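Local coordinates for AP endonuclease, family protein 2 (PDB 5TNV) that binds magnesium in a xylose isomerase-like TIM barrel and is probably a metal-dependent enzyme, possibly an endonuclease, at residues 44-47 with 53-56; 77-82 with 120-125; 235-240 with 277-282. One frame throughout, in Å; residues are numbered along the deposited sequence. Where two conformers were deposited one is given.

Interaction 1: residues 44-47 with 53-56; sequences GHIK and VWAK
Trp54 points the N-H of its indole at the backbone carbonyl of Ile46. The bond joins a beta-to-alpha loop of the TIM barrel, the one that follows strand 29-32, to the helix 51-63 it leads into. It is short and nearly straight: Trp54 NE1 lies 2.9 Å from Ile46 O, with an N-H...O angle of 166°. The oxygen sits in the plane of the indole, while the nitrogen is tilted 27° from the carbonyl plane. The same ring is met by the Ile46 side chain. Ile46 CG1 packs 3.8 Å from Trp54 CD1, and Ile46 CD1 reaches on to Val53, with CD1 4.0 Å from Val53 CG1. Ile46 CG1 stands anti to the backbone N (chi1 -157°), which sends this branch toward the helix. The indole thus meets both the oxygen and the aliphatic branch of one residue, and the bond limits its rotation.

Further out, Lys47 O lies near the edge of the indole, close to CZ2, but its hydrogen bond comes from Arg85 of helix 83-95. Trp54 also touches Arg85 and Val76, so the indole lies between its own loop and residues in and before helix 83-95. Within the loop, His45 holds the start of the short 3-10 segment. Lys47 CD packs over one face of the His45 ring. Lys47 N lies close to the plane of that ring and donates a hydrogen bond to His45 ND1, with N to ND1 at 2.9 Å.

Interaction 2: residues 77-82 with 120-125; sequences PLAALS and LADAHR
Arg125 reaches from helix 116-133 to the backbone oxygens of the 77-82 loop, a beta-to-alpha connection of the TIM barrel. The direct hydrogen bond runs from Arg125 NE to Ala79 O at 2.9 Å. It is bent, with an N-H...O angle of 139°. The nitrogen lies in the carbonyl plane, on a lone pair of Ala79 O, whereas that oxygen is 27° out of the guanidinium plane. A bend in the arginine chain at chi3 (64°) turns the head group over toward the loop.

A water adds a second, indirect link. It accepts from Arg125 NH2 at 2.8 Å, in the guanidinium plane, and donates to Leu78 O and Leu81 O. The water-to-Leu81 O distance is 2.7 Å. One arginine therefore engages three carbonyls of the loop, one directly and two through this water.

The apolar part is small. Ala79 CB points at the helix and packs 4.2 Å from Arg125 CB. It also lies 4.1 Å from Asp122 OD1, a packing contact; the carboxylate has its salt bridge with Lys118, through OD2.

The loop follows strand 68-70 and leads into helix 83-95, which Ser82 caps. Leu78 and Leu81 pack on Ile86 of that helix. Elsewhere on helix 116-133, Leu120, Ala123 and His124 touch Leu179 of helix 169-185.

Interaction 3: residues 235-240 with 277-282; sequences PHPSEM and GYVNYR
Pro237, Tyr278 and His236 bury the most surface here. The proline ring, in the first turn of helix 237-244, sits against Tyr278 and Val279. Its CD lies 3.6 Å from Tyr278 CE2, at the edge of the phenol ring and near its plane. Pro237 CB meets Val279 CG2 at 3.8 Å.

Tyr278 CG is anti to the backbone N (chi1 -170°), and the ring extends to the proline and on to His236. Tyr278 OH is 3.5 Å from His236 CD2, a van der Waals contact. The two rings lie obliquely, their planes at 52°. The hydroxyl is hydrogen-bonded to Ile154 O of the second subunit, and Trp155 of that subunit meets the Tyr278 ring edge-to-face.

His236 is the N-cap of its helix. Its ND1 accepts from Ser238 N at 3.0 Å, and one face of its ring lies against Pro237 CD.

The contact joins the start of helix 237-244 to the loop before helix 281-290. That loop is tied to strand 251-261 by backbone hydrogen bonding between Tyr278 and Tyr256, and Val279 also touches Val228 of helix 225-228.

The three contacts follow one another along the chain, each closing before the next opens. Interactions 1 and 2 are neighbours, with centres about 17 Å apart. Lys47 packs on Pro77, loop against loop, and Trp54 of helix 51-63 packs on Leu81. Two successive beta-to-alpha connections thus meet, with helix 83-95 in contact with both. Interaction 3 lies on the opposite side of the chain's centre, with its centre about 37 Å from that of interaction 1 and about 35 Å from that of interaction 2. All three belong to the helices and loops around the parallel strands of the barrel. Interaction 3 alone reaches another subunit; its Val279 side chain is about 13 Å from the bound magnesium.

Interaction 1: residues 44-47 with 53-56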
loop_
_atom_site.group_PDB
_atom_site.type_symbol
_atom_site.label_atom_id
_atom_site.label_comp_id
_atom_site.label_asym_id
_atom_site.label_seq_id
_atom_site.Cartn_x
_atom_site.Cartn_y
_atom_site.Cartn_z
ATOM N N GLY A 44 13.499 31.794 4.961
ATOM C CA GLY A 44 12.722 32.535 5.945
ATOM C C GLY A 44 11.419 31.866 6.342
ATOM O O GLY A 44 11.156 30.697 6.065
ATOM N N HIS A 45 10.552 32.608 7.045
ATOM C CA HIS A 45 9.285 32.128 7.480
ATOM C C HIS A 45 8.239 32.318 6.391
ATOM O O HIS A 45 8.196 33.377 5.727
ATOM C CB HIS A 45 8.871 32.843 8.752
ATOM C CG HIS A 45 7.800 32.190 9.533
ATOM N ND1 HIS A 45 6.510 31.995 9.104
ATOM C CD2 HIS A 45 7.898 31.586 10.755
ATOM C CE1 HIS A 45 5.864 31.362 10.053
ATOM N NE2 HIS A 45 6.677 31.093 11.083
ATOM N N ILE A 46 7.378 31.336 6.183
ATOM C CA ILE A 46 6.303 31.438 5.181
ATOM C C ILE A 46 5.416 32.652 5.452
ATOM O O ILE A 46 4.802 33.179 4.517
ATOM C CB ILE A 46 5.527 30.121 5.090
ATOM C CG1 ILE A 46 4.811 29.957 3.753
ATOM C CG2 ILE A 46 4.582 29.932 6.249
ATOM C CD1 ILE A 46 5.691 29.882 2.542
ATOM N N LYS A 47 5.297 33.080 6.721
ATOM C CA LYS A 47 4.439 34.240 7.004
ATOM C C LYS A 47 4.895 35.500 6.287
ATOM O O LYS A 47 4.071 36.388 6.077
ATOM C CB LYS A 47 4.390 34.465 8.506
ATOM C CG LYS A 47 5.517 35.121 9.093
ATOM C CD LYS A 47 5.332 35.244 10.607
ATOM C CE LYS A 47 4.404 36.408 11.008
ATOM N NZ LYS A 47 4.444 36.719 12.460
ATOM N N VAL A 53 4.538 32.818 -3.687
ATOM C CA VAL A 53 5.089 31.639 -3.074
ATOM C C VAL A 53 3.953 30.787 -2.494
ATOM O O VAL A 53 3.899 29.564 -2.712
ATOM C CB VAL A 53 6.118 32.035 -2.030
ATOM C CG1 VAL A 53 6.579 30.857 -1.198
ATOM C CG2 VAL A 53 7.358 32.620 -2.721
ATOM N N TRP A 54 3.051 31.382 -1.760
ATOM C CA TRP A 54 1.865 30.695 -1.257
ATOM C C TRP A 54 1.112 30.091 -2.422
ATOM O O TRP A 54 0.622 28.964 -2.350
ATOM C CB TRP A 54 0.973 31.679 -0.538
ATOM C CG TRP A 54 1.562 32.384 0.656
ATOM C CD1 TRP A 54 2.627 32.034 1.401
ATOM C CD2 TRP A 54 1.074 33.596 1.225
ATOM N NE1 TRP A 54 2.834 32.928 2.412
ATOM C CE2 TRP A 54 1.899 33.917 2.329
ATOM C CE3 TRP A 54 0.038 34.482 0.920
ATOM C CZ2 TRP A 54 1.704 35.047 3.120
ATOM C CZ3 TRP A 54 -0.153 35.591 1.705
ATOM C CH2 TRP A 54 0.669 35.881 2.782
ATOM N N ALA A 55 0.974 30.836 -3.502
ATOM C CA ALA A 55 0.205 30.381 -4.659
ATOM C C ALA A 55 0.762 29.095 -5.226
ATOM O O ALA A 55 0.011 28.212 -5.618
ATOM C CB ALA A 55 0.180 31.444 -5.751
ATOM N N LYS A 56 2.077 28.961 -5.326
ATOM C CA LYS A 56 2.671 27.753 -5.895
ATOM C C LYS A 56 2.451 26.544 -4.991
ATOM O O LYS A 56 2.350 25.419 -5.492
ATOM C CB LYS A 56 4.121 27.990 -6.229
ATOM C CG LYS A 56 4.316 28.879 -7.473
ATOM C CD LYS A 56 5.592 28.565 -8.266
ATOM C CE LYS A 56 5.952 29.662 -9.264
ATOM N NZ LYS A 56 7.364 30.130 -9.133
#

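Interaction 2: residues 77-82 with 120-125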
loop_
_atom_site.group_PDB
_atom_site.type_symbol
_atom_site.label_atom_id
_atom_site.label_comp_id
_atom_site.label_asym_id
_atom_site.label_seq_id
_atom_site.Cartn_x
_atom_site.Cartn_y
_atom_site.Cartn_z
ATOM N N PRO A 77 0.365 31.559 8.984
ATOM C CA PRO A 77 -0.358 31.756 10.244
ATOM C C PRO A 77 -1.385 32.845 10.099
ATOM O O PRO A 77 -1.084 34.051 10.346
ATOM C CB PRO A 77 0.734 32.106 11.218
ATOM C CG PRO A 77 1.732 32.871 10.370
ATOM C CD PRO A 77 1.694 32.164 9.059
ATOM N N LEU A 78 -2.595 32.483 9.747
ATOM C CA LEU A 78 -3.633 33.475 9.467
ATOM C C LEU A 78 -3.925 34.366 10.675
ATOM O O LEU A 78 -4.211 35.548 10.487
ATOM C CB LEU A 78 -4.921 32.811 8.969
ATOM C CG LEU A 78 -4.787 32.028 7.668
ATOM C CD1 LEU A 78 -6.116 31.386 7.305
ATOM C CD2 LEU A 78 -4.301 32.865 6.500
ATOM N N ALA A 79 -3.853 33.832 11.888
ATOM C CA ALA A 79 -4.126 34.640 13.059
ATOM C C ALA A 79 -3.099 35.760 13.242
ATOM O O ALA A 79 -3.366 36.727 13.922
ATOM C CB ALA A 79 -4.206 33.738 14.289
ATOM N N ALA A 80 -1.909 35.594 12.692
ATOM C CA ALA A 80 -0.797 36.525 12.854
ATOM C C ALA A 80 -0.687 37.538 11.730
ATOM O O ALA A 80 0.003 38.524 11.890
ATOM C CB ALA A 80 0.528 35.770 12.970
ATOM N N LEU A 81 -1.298 37.300 10.586
ATOM C CA LEU A 81 -1.176 38.233 9.461
ATOM C C LEU A 81 -1.921 39.506 9.698
ATOM O O LEU A 81 -2.981 39.555 10.332
ATOM C CB LEU A 81 -1.715 37.582 8.171
ATOM C CG LEU A 81 -0.927 36.412 7.586
ATOM C CD1 LEU A 81 -1.619 35.965 6.299
ATOM C CD2 LEU A 81 0.530 36.742 7.333
ATOM N N SER A 82 -1.380 40.592 9.112
ATOM C CA SER A 82 -2.123 41.811 9.050
ATOM C C SER A 82 -3.360 41.606 8.193
ATOM O O SER A 82 -3.449 40.695 7.366
ATOM C CB SER A 82 -1.300 42.906 8.408
ATOM O OG SER A 82 -1.049 42.622 7.031
ATOM N N LEU A 120 -5.205 30.520 23.125
ATOM C CA LEU A 120 -6.629 30.833 23.271
ATOM C C LEU A 120 -6.990 32.048 22.448
ATOM O O LEU A 120 -8.028 32.067 21.753
ATOM C CB LEU A 120 -6.927 31.013 24.759
ATOM C CG LEU A 120 -8.379 31.381 25.110
ATOM C CD1 LEU A 120 -9.342 30.260 24.799
ATOM C CD2 LEU A 120 -8.477 31.748 26.596
ATOM N N ALA A 121 -6.161 33.110 22.554
ATOM C CA ALA A 121 -6.426 34.330 21.800
ATOM C C ALA A 121 -6.390 34.074 20.271
ATOM O O ALA A 121 -7.224 34.591 19.499
ATOM C CB ALA A 121 -5.465 35.437 22.173
ATOM N N ASP A 122 -5.419 33.281 19.816
ATOM C CA ASP A 122 -5.338 32.919 18.410
ATOM C C ASP A 122 -6.538 32.110 17.979
ATOM O O ASP A 122 -7.044 32.289 16.857
ATOM C CB ASP A 122 -3.998 32.197 18.140
ATOM C CG ASP A 122 -2.798 33.100 18.196
ATOM O OD1 ASP A 122 -2.936 34.326 18.109
ATOM O OD2 ASP A 122 -1.683 32.535 18.308
ATOM N N ALA A 123 -7.030 31.202 18.815
ATOM C CA ALA A 123 -8.233 30.433 18.498
ATOM C C ALA A 123 -9.424 31.376 18.277
ATOM O O ALA A 123 -10.185 31.216 17.325
ATOM C CB ALA A 123 -8.493 29.409 19.549
ATOM N N HIS A 124 -9.582 32.364 19.180
ATOM C CA HIS A 124 -10.650 33.356 18.969
ATOM C C HIS A 124 -10.499 34.102 17.654
ATOM O O HIS A 124 -11.479 34.339 16.939
ATOM C CB HIS A 124 -10.673 34.328 20.154
ATOM C CG HIS A 124 -11.360 33.846 21.363
ATOM N ND1 HIS A 124 -12.710 33.598 21.386
ATOM C CD2 HIS A 124 -10.865 33.637 22.635
ATOM C CE1 HIS A 124 -13.034 33.243 22.633
ATOM N NE2 HIS A 124 -11.944 33.264 23.382
ATOM N N ARG A 125 -9.248 34.486 17.323
ATOM C CA ARG A 125 -9.013 35.173 16.042
ATOM C C ARG A 125 -9.431 34.286 14.866
ATOM O O ARG A 125 -10.037 34.769 13.889
ATOM C CB ARG A 125 -7.583 35.613 15.931
ATOM C CG ARG A 125 -7.175 36.770 16.771
ATOM C CD ARG A 125 -5.782 37.321 16.519
ATOM N NE ARG A 125 -5.717 37.849 15.178
ATOM C CZ ARG A 125 -6.191 39.018 14.754
ATOM N NH1 ARG A 125 -6.784 39.799 15.665
ATOM N NH2 ARG A 125 -6.062 39.364 13.466
HETATM O O HOH W 1 -5.113 38.060 11.177
#

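Interaction 3: residues 235-240 with 277-282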
loop_
_atom_site.group_PDB
_atom_site.type_symbol
_atom_site.label_atom_id
_atom_site.label_comp_id
_atom_site.label_asym_id
_atom_site.label_seq_id
_atom_site.Cartn_x
_atom_site.Cartn_y
_atom_site.Cartn_z
ATOM N N PRO A 235 -8.683 -0.907 21.377
ATOM C CA PRO A 235 -9.890 -1.579 20.865
ATOM C C PRO A 235 -9.955 -1.461 19.342
ATOM O O PRO A 235 -9.369 -0.567 18.721
ATOM C CB PRO A 235 -11.050 -0.827 21.511
ATOM C CG PRO A 235 -10.423 -0.194 22.740
ATOM C CD PRO A 235 -9.061 0.205 22.285
ATOM N N HIS A 236 -10.715 -2.390 18.738
ATOM C CA HIS A 236 -10.885 -2.372 17.301
ATOM C C HIS A 236 -11.513 -1.055 16.884
ATOM O O HIS A 236 -12.403 -0.513 17.568
ATOM C CB HIS A 236 -11.777 -3.568 16.887
ATOM C CG HIS A 236 -11.825 -3.776 15.407
ATOM N ND1 HIS A 236 -12.646 -3.025 14.598
ATOM C CD2 HIS A 236 -11.109 -4.619 14.651
ATOM C CE1 HIS A 236 -12.413 -3.430 13.350
ATOM N NE2 HIS A 236 -11.492 -4.388 13.334
ATOM N N PRO A 237 -11.102 -0.491 15.738
ATOM C CA PRO A 237 -11.668 0.814 15.350
ATOM C C PRO A 237 -13.142 0.801 15.147
ATOM O O PRO A 237 -13.759 1.894 15.318
ATOM C CB PRO A 237 -10.915 1.199 14.061
ATOM C CG PRO A 237 -10.104 0.046 13.716
ATOM C CD PRO A 237 -10.073 -0.964 14.826
ATOM N N SER A 238 -13.777 -0.305 14.799
ATOM C CA SER A 238 -15.234 -0.377 14.707
ATOM C C SER A 238 -15.904 0.047 16.001
ATOM O O SER A 238 -16.877 0.779 16.030
ATOM C CB SER A 238 -15.701 -1.769 14.338
ATOM O OG SER A 238 -15.499 -2.790 15.275
ATOM N N GLU A 239 -15.385 -0.469 17.091
ATOM C CA GLU A 239 -15.893 -0.227 18.416
ATOM C C GLU A 239 -15.622 1.230 18.816
ATOM O O GLU A 239 -16.481 1.952 19.343
ATOM C CB GLU A 239 -15.304 -1.173 19.440
ATOM C CG GLU A 239 -15.633 -0.945 20.887
ATOM C CD GLU A 239 -14.839 -1.760 21.852
ATOM O OE1 GLU A 239 -14.645 -3.001 21.517
ATOM O OE2 GLU A 239 -14.466 -1.144 22.899
ATOM N N MET A 240 -14.387 1.683 18.559
ATOM C CA MET A 240 -14.038 3.042 18.989
ATOM C C MET A 240 -14.849 4.075 18.234
ATOM O O MET A 240 -15.367 5.034 18.817
ATOM C CB MET A 240 -12.546 3.309 18.756
ATOM C CG MET A 240 -11.588 2.390 19.558
ATOM S SD MET A 240 -9.922 3.058 19.682
ATOM C CE MET A 240 -9.273 2.800 18.038
ATOM N N GLY A 277 -5.380 0.557 4.950
ATOM C CA GLY A 277 -5.008 0.393 6.328
ATOM C C GLY A 277 -5.972 -0.448 7.143
ATOM O O GLY A 277 -6.881 -1.085 6.583
ATOM N N TYR A 278 -5.761 -0.485 8.430
ATOM C CA TYR A 278 -6.496 -1.399 9.345
ATOM C C TYR A 278 -7.964 -1.008 9.496
ATOM O O TYR A 278 -8.840 -1.884 9.603
ATOM C CB TYR A 278 -5.790 -1.412 10.691
ATOM C CG TYR A 278 -6.305 -2.478 11.639
ATOM C CD1 TYR A 278 -6.016 -3.801 11.410
ATOM C CD2 TYR A 278 -7.046 -2.161 12.776
ATOM C CE1 TYR A 278 -6.489 -4.789 12.285
ATOM C CE2 TYR A 278 -7.503 -3.121 13.636
ATOM C CZ TYR A 278 -7.224 -4.459 13.385
ATOM O OH TYR A 278 -7.716 -5.390 14.285
ATOM N N VAL A 279 -8.275 0.284 9.563
ATOM C CA VAL A 279 -9.667 0.713 9.635
ATOM C C VAL A 279 -10.352 0.412 8.306
ATOM O O VAL A 279 -9.722 0.621 7.251
ATOM C CB VAL A 279 -9.750 2.224 9.917
ATOM C CG1 VAL A 279 -11.233 2.654 10.069
ATOM C CG2 VAL A 279 -8.960 2.636 11.142
ATOM N N ASN A 280 -11.602 -0.042 8.343
ATOM C CA ASN A 280 -12.442 -0.147 7.155
ATOM C C ASN A 280 -13.239 1.141 7.027
ATOM O O ASN A 280 -14.318 1.278 7.622
ATOM C CB ASN A 280 -13.348 -1.361 7.215
ATOM C CG ASN A 280 -14.125 -1.516 5.909
ATOM O OD1 ASN A 280 -14.330 -0.565 5.147
ATOM N ND2 ASN A 280 -14.624 -2.731 5.640
ATOM N N TYR A 281 -12.699 2.123 6.292
ATOM C CA TYR A 281 -13.385 3.409 6.221
ATOM C C TYR A 281 -14.613 3.377 5.323
ATOM O O TYR A 281 -15.428 4.337 5.402
ATOM C CB TYR A 281 -12.415 4.520 5.814
ATOM C CG TYR A 281 -11.628 5.061 7.005
ATOM C CD1 TYR A 281 -12.272 5.838 7.970
ATOM C CD2 TYR A 281 -10.289 4.813 7.180
ATOM C CE1 TYR A 281 -11.598 6.352 9.042
ATOM C CE2 TYR A 281 -9.585 5.325 8.267
ATOM C CZ TYR A 281 -10.246 6.095 9.192
ATOM O OH TYR A 281 -9.598 6.642 10.291
ATOM N N ARG A 282 -14.803 2.357 4.478
ATOM C CA ARG A 282 -16.083 2.238 3.762
ATOM C C ARG A 282 -17.188 1.998 4.789
ATOM O O ARG A 282 -18.215 2.664 4.826
ATOM C CB ARG A 282 -15.981 1.151 2.695
ATOM C CG ARG A 282 -17.226 1.041 1.820
ATOM C CD ARG A 282 -17.072 -0.071 0.743
ATOM N NE ARG A 282 -15.863 0.151 -0.005
ATOM C CZ ARG A 282 -15.683 1.065 -0.931
ATOM N NH1 ARG A 282 -16.704 1.692 -1.480
ATOM N NH2 ARG A 282 -14.462 1.314 -1.334
#